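Local coordinates for D-isomer specific 2-hydroxyacid dehydrogenase family protein (Desulfovibrio vulgaris, PDB 5TX7) that probably catalyses the NAD-dependent interconversion of D-2-hydroxyacids and 2-oxoacids, as members of its dehydrogenase family do, at residues F69-A74 against A303-S308; P96-D101 against R296-S301. One frame throughout, in Å; residues are numbered along the deposited sequence.

Contact 1 of 2, residues F69-A74 against A303-S308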
ATOM      1  N   PHE A  69      10.950  23.193 -31.883  1.00 57.47           N
ATOM      2  CA  PHE A  69      10.547  23.043 -30.475  1.00 55.11           C
ATOM      3  C   PHE A  69      10.712  21.623 -29.948  1.00 52.29           C
ATOM      4  O   PHE A  69      10.298  20.656 -30.597  1.00 52.37           O
ATOM      5  CB  PHE A  69       9.087  23.485 -30.302  1.00 54.33           C
ATOM      6  CG  PHE A  69       8.585  23.410 -28.885  1.00 55.49           C
ATOM      7  CD1 PHE A  69       9.234  24.095 -27.859  1.00 55.11           C
ATOM      8  CD2 PHE A  69       7.441  22.676 -28.569  1.00 55.30           C
ATOM      9  CE1 PHE A  69       8.763  24.039 -26.555  1.00 52.75           C
ATOM     10  CE2 PHE A  69       6.987  22.627 -27.260  1.00 53.29           C
ATOM     11  CZ  PHE A  69       7.644  23.303 -26.260  1.00 51.03           C
ATOM     12  N   VAL A  70      11.313  21.504 -28.767  1.00 49.84           N
ATOM     13  CA  VAL A  70      11.421  20.207 -28.097  1.00 48.84           C
ATOM     14  C   VAL A  70      10.625  20.209 -26.795  1.00 47.71           C
ATOM     15  O   VAL A  70      10.783  21.112 -25.965  1.00 49.75           O
ATOM     16  CB  VAL A  70      12.880  19.851 -27.816  1.00 48.41           C
ATOM     17  CG1 VAL A  70      12.972  18.513 -27.079  1.00 45.88           C
ATOM     18  CG2 VAL A  70      13.657  19.811 -29.129  1.00 48.15           C
ATOM     19  N   SER A  71       9.749  19.225 -26.630  1.00 44.94           N
ATOM     20  CA  SER A  71       9.104  19.025 -25.338  1.00 45.56           C
ATOM     21  C   SER A  71       9.550  17.681 -24.762  1.00 43.88           C
ATOM     22  O   SER A  71       9.502  16.656 -25.447  1.00 44.71           O
ATOM     23  CB  SER A  71       7.582  19.101 -25.448  1.00 46.32           C
ATOM     24  OG  SER A  71       7.014  19.388 -24.170  1.00 45.98           O
ATOM     25  N   VAL A  72      10.000  17.712 -23.513  1.00 43.90           N
ATOM     26  CA  VAL A  72      10.498  16.533 -22.837  1.00 43.64           C
ATOM     27  C   VAL A  72       9.389  15.934 -21.985  1.00 42.97           C
ATOM     28  O   VAL A  72       8.769  16.641 -21.179  1.00 43.21           O
ATOM     29  CB  VAL A  72      11.706  16.869 -21.956  1.00 44.76           C
ATOM     30  CG1 VAL A  72      12.225  15.619 -21.246  1.00 44.48           C
ATOM     31  CG2 VAL A  72      12.799  17.503 -22.800  1.00 45.60           C
ATOM     32  N   LEU A  73       9.196  14.622 -22.135  1.00 43.23           N
ATOM     33  CA  LEU A  73       8.093  13.876 -21.524  1.00 44.82           C
ATOM     34  C   LEU A  73       8.512  13.371 -20.147  1.00 45.20           C
ATOM     35  O   LEU A  73       8.475  12.172 -19.852  1.00 49.96           O
ATOM     36  CB  LEU A  73       7.677  12.709 -22.431  1.00 46.59           C
ATOM     37  CG  LEU A  73       7.309  13.030 -23.883  1.00 46.41           C
ATOM     38  CD1 LEU A  73       7.210  11.752 -24.709  1.00 46.22           C
ATOM     39  CD2 LEU A  73       6.016  13.818 -23.941  1.00 47.31           C
ATOM     40  N   ALA A  74       8.877  14.323 -19.302  1.00 43.49           N
ATOM     41  CA  ALA A  74       9.480  14.069 -18.007  1.00 46.03           C
ATOM     42  C   ALA A  74       9.720  15.412 -17.331  1.00 46.22           C
ATOM     43  O   ALA A  74       9.590  16.455 -17.950  1.00 46.72           O
ATOM     44  CB  ALA A  74      10.812  13.321 -18.169  1.00 45.58           C
ATOM     45  N   ALA A 303       0.687  18.562 -24.427  1.00 46.63           N
ATOM     46  CA  ALA A 303      -0.165  19.271 -25.398  1.00 48.04           C
ATOM     47  C   ALA A 303      -0.226  20.777 -25.096  1.00 49.06           C
ATOM     48  O   ALA A 303      -0.169  21.603 -26.019  1.00 46.99           O
ATOM     49  CB  ALA A 303      -1.565  18.686 -25.432  1.00 48.45           C
ATOM     50  N   ALA A 304      -0.305  21.122 -23.804  1.00 48.35           N
ATOM     51  CA  ALA A 304      -0.293  22.530 -23.368  1.00 48.66           C
ATOM     52  C   ALA A 304       0.984  23.256 -23.744  1.00 48.52           C
ATOM     53  O   ALA A 304       0.920  24.396 -24.203  1.00 48.83           O
ATOM     54  CB  ALA A 304      -0.501  22.619 -21.869  1.00 48.78           C
ATOM     55  N   ASN A 305       2.133  22.588 -23.536  1.00 46.86           N
ATOM     56  CA  ASN A 305       3.450  23.101 -23.935  1.00 47.66           C
ATOM     57  C   ASN A 305       3.516  23.400 -25.440  1.00 49.68           C
ATOM     58  O   ASN A 305       4.003  24.449 -25.850  1.00 50.52           O
ATOM     59  CB  ASN A 305       4.568  22.078 -23.601  1.00 48.31           C
ATOM     60  CG  ASN A 305       4.886  21.972 -22.103  1.00 46.48           C
ATOM     61  OD1 ASN A 305       4.336  22.688 -21.277  1.00 49.02           O
ATOM     62  ND2 ASN A 305       5.800  21.075 -21.759  1.00 44.30           N
ATOM     63  N   ILE A 306       3.037  22.460 -26.255  1.00 50.95           N
ATOM     64  CA  ILE A 306       3.031  22.599 -27.722  1.00 52.01           C
ATOM     65  C   ILE A 306       2.067  23.701 -28.152  1.00 56.20           C
ATOM     66  O   ILE A 306       2.402  24.503 -29.021  1.00 59.97           O
ATOM     67  CB  ILE A 306       2.650  21.274 -28.426  1.00 50.19           C
ATOM     68  CG1 ILE A 306       3.693  20.186 -28.159  1.00 49.19           C
ATOM     69  CG2 ILE A 306       2.506  21.471 -29.931  1.00 50.30           C
ATOM     70  CD1 ILE A 306       3.183  18.779 -28.442  1.00 49.75           C
ATOM     71  N   ARG A 307       0.876  23.724 -27.552  1.00 58.27           N
ATOM     72  CA  ARG A 307      -0.143  24.761 -27.817  1.00 61.45           C
ATOM     73  C   ARG A 307       0.441  26.147 -27.536  1.00 62.47           C
ATOM     74  O   ARG A 307       0.324  27.057 -28.369  1.00 64.98           O
ATOM     75  CB  ARG A 307      -1.403  24.514 -26.977  1.00 64.27           C
ATOM     76  CG  ARG A 307      -2.683  25.154 -27.502  1.00 71.43           C
ATOM     77  CD  ARG A 307      -3.946  24.769 -26.711  1.00 74.41           C
ATOM     78  NE  ARG A 307      -4.109  23.304 -26.562  1.00 77.58           N
ATOM     79  CZ  ARG A 307      -3.948  22.585 -25.431  1.00 77.29           C
ATOM     80  NH1 ARG A 307      -3.643  23.148 -24.250  1.00 77.17           N
ATOM     81  NH2 ARG A 307      -4.117  21.264 -25.472  1.00 75.76           N
ATOM     82  N   SER A 308       1.113  26.281 -26.389  1.00 60.48           N
ATOM     83  CA  SER A 308       1.770  27.534 -26.004  1.00 62.45           C
ATOM     84  C   SER A 308       2.893  27.953 -26.948  1.00 65.76           C
ATOM     85  O   SER A 308       3.045  29.141 -27.258  1.00 73.72           O
ATOM     86  CB  SER A 308       2.326  27.435 -24.597  1.00 61.77           C
ATOM     87  OG  SER A 308       1.282  27.241 -23.671  1.00 62.92           O
TER
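Phe69 and Ser71, alternate residues on one side of strand 69-72, meet Asn305 and Ile306 on helix 292-310. The strand belongs to the parallel five-stranded sheet, flavodoxin-like in its 2-1-3-4-5 strand order, that forms the smaller domain of this dehydrogenase, and the chain's last long helix packs along this strand, running the other way. Over these segments strand and helix are nearly antiparallel, at 162°, with their axes 9.2 Å apart, and all four touching side chains are buried.

Asn305 can be followed outward. Asn305 CB points at the strand and lies 3.7 Å from Ser71 OG. With chi1 at -73°, CG sits beside the backbone N and opposite the carbonyl carbon, which brings ND2 to the serine hydroxyl; Asn305 CG itself is 3.9 Å from Ser71 OG. At the tip the two amide atoms part company: OD1 accepts from Asn316 ND2, while Asn305 ND2 donates to Ser71 OG at 3.2 Å and also to Asn94 O. Held by three partners, the buried amide is fixed in its rotation, and the helix is tied to the strand and to two further parts of the chain.

Phe69 supplies the apolar half. Its CG stands anti to the backbone N, which swings the ring out from the strand to the helix backbone, where it lies obliquely beside the turn of Asn305 and Ile306. Phe69 CE2 comes within 3.8 Å of Asn305 O, 4.0 Å of Ile306 CA and 4.2 Å of Ile306 CG1, and Phe309 stacks on the same ring. Ile306 also touches Leu50 on the adjoining strand and Ile22 of helix 20-23. The polar link is nearly straight: Ser71 OG lies in the amide plane of Asn305, and the N-H...O angle is 173°.

Contact 2 of 2, residues P96-D101 against R296-S301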
ATOM      1  N   PRO A  96       6.865  19.620 -15.104  1.00 50.54           N
ATOM      2  CA  PRO A  96       6.955  19.371 -13.657  1.00 54.14           C
ATOM      3  C   PRO A  96       5.602  18.993 -13.048  1.00 56.08           C
ATOM      4  O   PRO A  96       4.559  19.326 -13.610  1.00 58.63           O
ATOM      5  CB  PRO A  96       7.453  20.708 -13.099  1.00 53.88           C
ATOM      6  CG  PRO A  96       6.951  21.727 -14.066  1.00 54.30           C
ATOM      7  CD  PRO A  96       6.806  21.057 -15.420  1.00 52.45           C
ATOM      8  N   GLY A  97       5.632  18.266 -11.934  1.00 56.54           N
ATOM      9  CA  GLY A  97       4.432  18.001 -11.134  1.00 58.00           C
ATOM     10  C   GLY A  97       3.455  16.916 -11.573  1.00 56.53           C
ATOM     11  O   GLY A  97       2.532  16.598 -10.825  1.00 65.05           O
ATOM     12  N   TYR A  98       3.648  16.337 -12.753  1.00 47.32           N
ATOM     13  CA  TYR A  98       2.720  15.328 -13.286  1.00 46.38           C
ATOM     14  C   TYR A  98       2.593  14.073 -12.400  1.00 44.71           C
ATOM     15  O   TYR A  98       1.547  13.433 -12.394  1.00 44.19           O
ATOM     16  CB  TYR A  98       3.125  14.897 -14.721  1.00 47.47           C
ATOM     17  CG  TYR A  98       4.354  13.992 -14.780  1.00 45.45           C
ATOM     18  CD1 TYR A  98       4.239  12.608 -14.702  1.00 44.53           C
ATOM     19  CD2 TYR A  98       5.615  14.535 -14.962  1.00 46.28           C
ATOM     20  CE1 TYR A  98       5.366  11.791 -14.752  1.00 45.30           C
ATOM     21  CE2 TYR A  98       6.751  13.747 -15.017  1.00 45.86           C
ATOM     22  CZ  TYR A  98       6.622  12.369 -14.902  1.00 45.42           C
ATOM     23  OH  TYR A  98       7.739  11.567 -14.939  1.00 46.68           O
ATOM     24  N   GLY A  99       3.662  13.709 -11.703  1.00 43.61           N
ATOM     25  CA  GLY A  99       3.749  12.430 -11.028  1.00 42.18           C
ATOM     26  C   GLY A  99       3.876  12.488  -9.507  1.00 41.79           C
ATOM     27  O   GLY A  99       4.309  11.510  -8.883  1.00 40.54           O
ATOM     28  N   THR A 100       3.489  13.612  -8.915  1.00 42.33           N
ATOM     29  CA  THR A 100       3.562  13.804  -7.465  1.00 41.71           C
ATOM     30  C   THR A 100       2.838  12.704  -6.706  1.00 40.52           C
ATOM     31  O   THR A 100       3.377  12.094  -5.793  1.00 38.10           O
ATOM     32  CB  THR A 100       2.934  15.158  -7.057  1.00 42.95           C
ATOM     33  OG1 THR A 100       3.636  16.231  -7.702  1.00 45.54           O
ATOM     34  CG2 THR A 100       2.972  15.355  -5.537  1.00 42.48           C
ATOM     35  N   ASP A 101       1.606  12.443  -7.094  1.00 43.44           N
ATOM     36  CA  ASP A 101       0.808  11.434  -6.411  1.00 45.73           C
ATOM     37  C   ASP A 101       1.242  10.016  -6.754  1.00 43.61           C
ATOM     38  O   ASP A 101       1.212   9.136  -5.893  1.00 41.55           O
ATOM     39  CB  ASP A 101      -0.656  11.628  -6.746  1.00 52.05           C
ATOM     40  CG  ASP A 101      -1.219  12.917  -6.147  1.00 58.28           C
ATOM     41  OD1 ASP A 101      -1.218  13.014  -4.899  1.00 63.52           O
ATOM     42  OD2 ASP A 101      -1.672  13.807  -6.915  1.00 57.31           O
ATOM     43  N   ARG A 296      -1.424  10.237 -18.219  1.00 41.62           N
ATOM     44  CA  ARG A 296      -2.532  11.028 -18.760  1.00 43.22           C
ATOM     45  C   ARG A 296      -2.293  12.536 -18.546  1.00 43.06           C
ATOM     46  O   ARG A 296      -2.505  13.345 -19.454  1.00 44.81           O
ATOM     47  CB  ARG A 296      -3.855  10.597 -18.103  1.00 45.04           C
ATOM     48  CG  ARG A 296      -5.011  10.310 -19.038  1.00 50.63           C
ATOM     49  CD  ARG A 296      -6.089   9.432 -18.375  1.00 50.31           C
ATOM     50  N   THR A 297      -1.822  12.901 -17.358  1.00 40.46           N
ATOM     51  CA  THR A 297      -1.536  14.289 -17.025  1.00 42.30           C
ATOM     52  C   THR A 297      -0.334  14.793 -17.829  1.00 42.79           C
ATOM     53  O   THR A 297      -0.347  15.908 -18.365  1.00 42.20           O
ATOM     54  CB  THR A 297      -1.264  14.424 -15.507  1.00 41.55           C
ATOM     55  OG1 THR A 297      -2.462  14.084 -14.788  1.00 43.32           O
ATOM     56  CG2 THR A 297      -0.801  15.845 -15.123  1.00 40.66           C
ATOM     57  N   LEU A 298       0.701  13.957 -17.880  1.00 41.73           N
ATOM     58  CA  LEU A 298       1.885  14.193 -18.702  1.00 42.26           C
ATOM     59  C   LEU A 298       1.548  14.457 -20.180  1.00 43.36           C
ATOM     60  O   LEU A 298       2.131  15.342 -20.808  1.00 45.18           O
ATOM     61  CB  LEU A 298       2.863  13.027 -18.528  1.00 39.73           C
ATOM     62  CG  LEU A 298       4.208  13.047 -19.217  1.00 41.58           C
ATOM     63  CD1 LEU A 298       4.949  14.350 -19.018  1.00 43.28           C
ATOM     64  CD2 LEU A 298       5.031  11.876 -18.697  1.00 41.58           C
ATOM     65  N   MET A 299       0.596  13.702 -20.713  1.00 42.00           N
ATOM     66  CA  MET A 299       0.138  13.892 -22.085  1.00 42.42           C
ATOM     67  C   MET A 299      -0.500  15.263 -22.254  1.00 43.63           C
ATOM     68  O   MET A 299      -0.159  15.982 -23.177  1.00 43.44           O
ATOM     69  CB  MET A 299      -0.863  12.798 -22.468  1.00 43.76           C
ATOM     70  CG  MET A 299      -1.345  12.836 -23.920  1.00 44.84           C
ATOM     71  SD  MET A 299      -0.111  12.346 -25.135  1.00 46.28           S
ATOM     72  CE  MET A 299       0.033  10.596 -24.760  1.00 44.29           C
ATOM     73  N   ASP A 300      -1.440  15.606 -21.364  1.00 46.63           N
ATOM     74  CA  ASP A 300      -2.136  16.899 -21.409  1.00 46.84           C
ATOM     75  C   ASP A 300      -1.186  18.087 -21.276  1.00 47.70           C
ATOM     76  O   ASP A 300      -1.311  19.066 -22.033  1.00 47.79           O
ATOM     77  CB  ASP A 300      -3.193  16.999 -20.315  1.00 48.58           C
ATOM     78  CG  ASP A 300      -4.462  16.193 -20.613  1.00 52.57           C
ATOM     79  OD1 ASP A 300      -4.850  16.046 -21.796  1.00 55.76           O
ATOM     80  OD2 ASP A 300      -5.102  15.726 -19.627  1.00 54.66           O
ATOM     81  N   SER A 301      -0.243  17.998 -20.333  1.00 46.48           N
ATOM     82  CA  SER A 301       0.743  19.063 -20.118  1.00 47.83           C
ATOM     83  C   SER A 301       1.679  19.225 -21.305  1.00 49.79           C
ATOM     84  O   SER A 301       2.064  20.337 -21.632  1.00 56.15           O
ATOM     85  CB  SER A 301       1.572  18.811 -18.852  1.00 47.16           C
ATOM     86  OG  SER A 301       0.779  18.873 -17.677  1.00 50.03           O
TER
HETATM   87  O   HOH W   1      -1.260  13.690 -12.258  1.00 53.65           O
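Tyr98, just ahead of helix 100-116, lays one face of its ring against Leu298 of helix 292-310. This is the tight part. Leu298 CD2 stands 4.1 Å from the centroid of the Tyr98 ring and 15° off the ring normal, a CH-pi contact, while Leu298 CB faces Tyr98 CG and CD1, and Leu298 CD1 approaches Tyr98 CD2. The two side chains run alongside each other in the same direction. The ring is turned there by a chi1 of 74°, which sets CG between the backbone N and the carbonyl carbon of Tyr98.

Toward Thr297 the fit thins. Thr297 CG2 touches Tyr98 CA at 4.0 Å, but the polar groups beside it meet through a water, which donates to Tyr98 O at 2.8 Å and pairs with Thr297 OG1, also at 2.8 Å. The same hydroxyl is hydrogen-bonded to Thr293 O one turn earlier. Gly97 to Thr100 form a type I beta turn, with Gly99 as N-cap of helix 100-116; Tyr98 is the second residue of the turn. Dispersion and CH-pi forces therefore join this turn to the helix directly, and polar contact between them is mediated by the water.

Overall arrangement
Helix 292-310 serves both contacts: its first half, with 296-301, meets the turn in contact 2, and its later part, 303-308, meets the sheet in contact 1. Along the chain the order is 69-74, 96-101, 296-301, 303-308, with contact 2 nested inside the loop that contact 1 closes. Their centres lie about 12 Å apart and they touch, Leu73 and Ala74 packing against Leu298, and Ala74 also against Tyr98. Contact 1 fixes the helix on the five-stranded sheet; contact 2 joins it to the start of helix 100-116, which, as in relatives, probably links to the NAD-binding domain. The returning helix thus runs close to the outgoing crossover, as in two-domain dehydrogenases of this family.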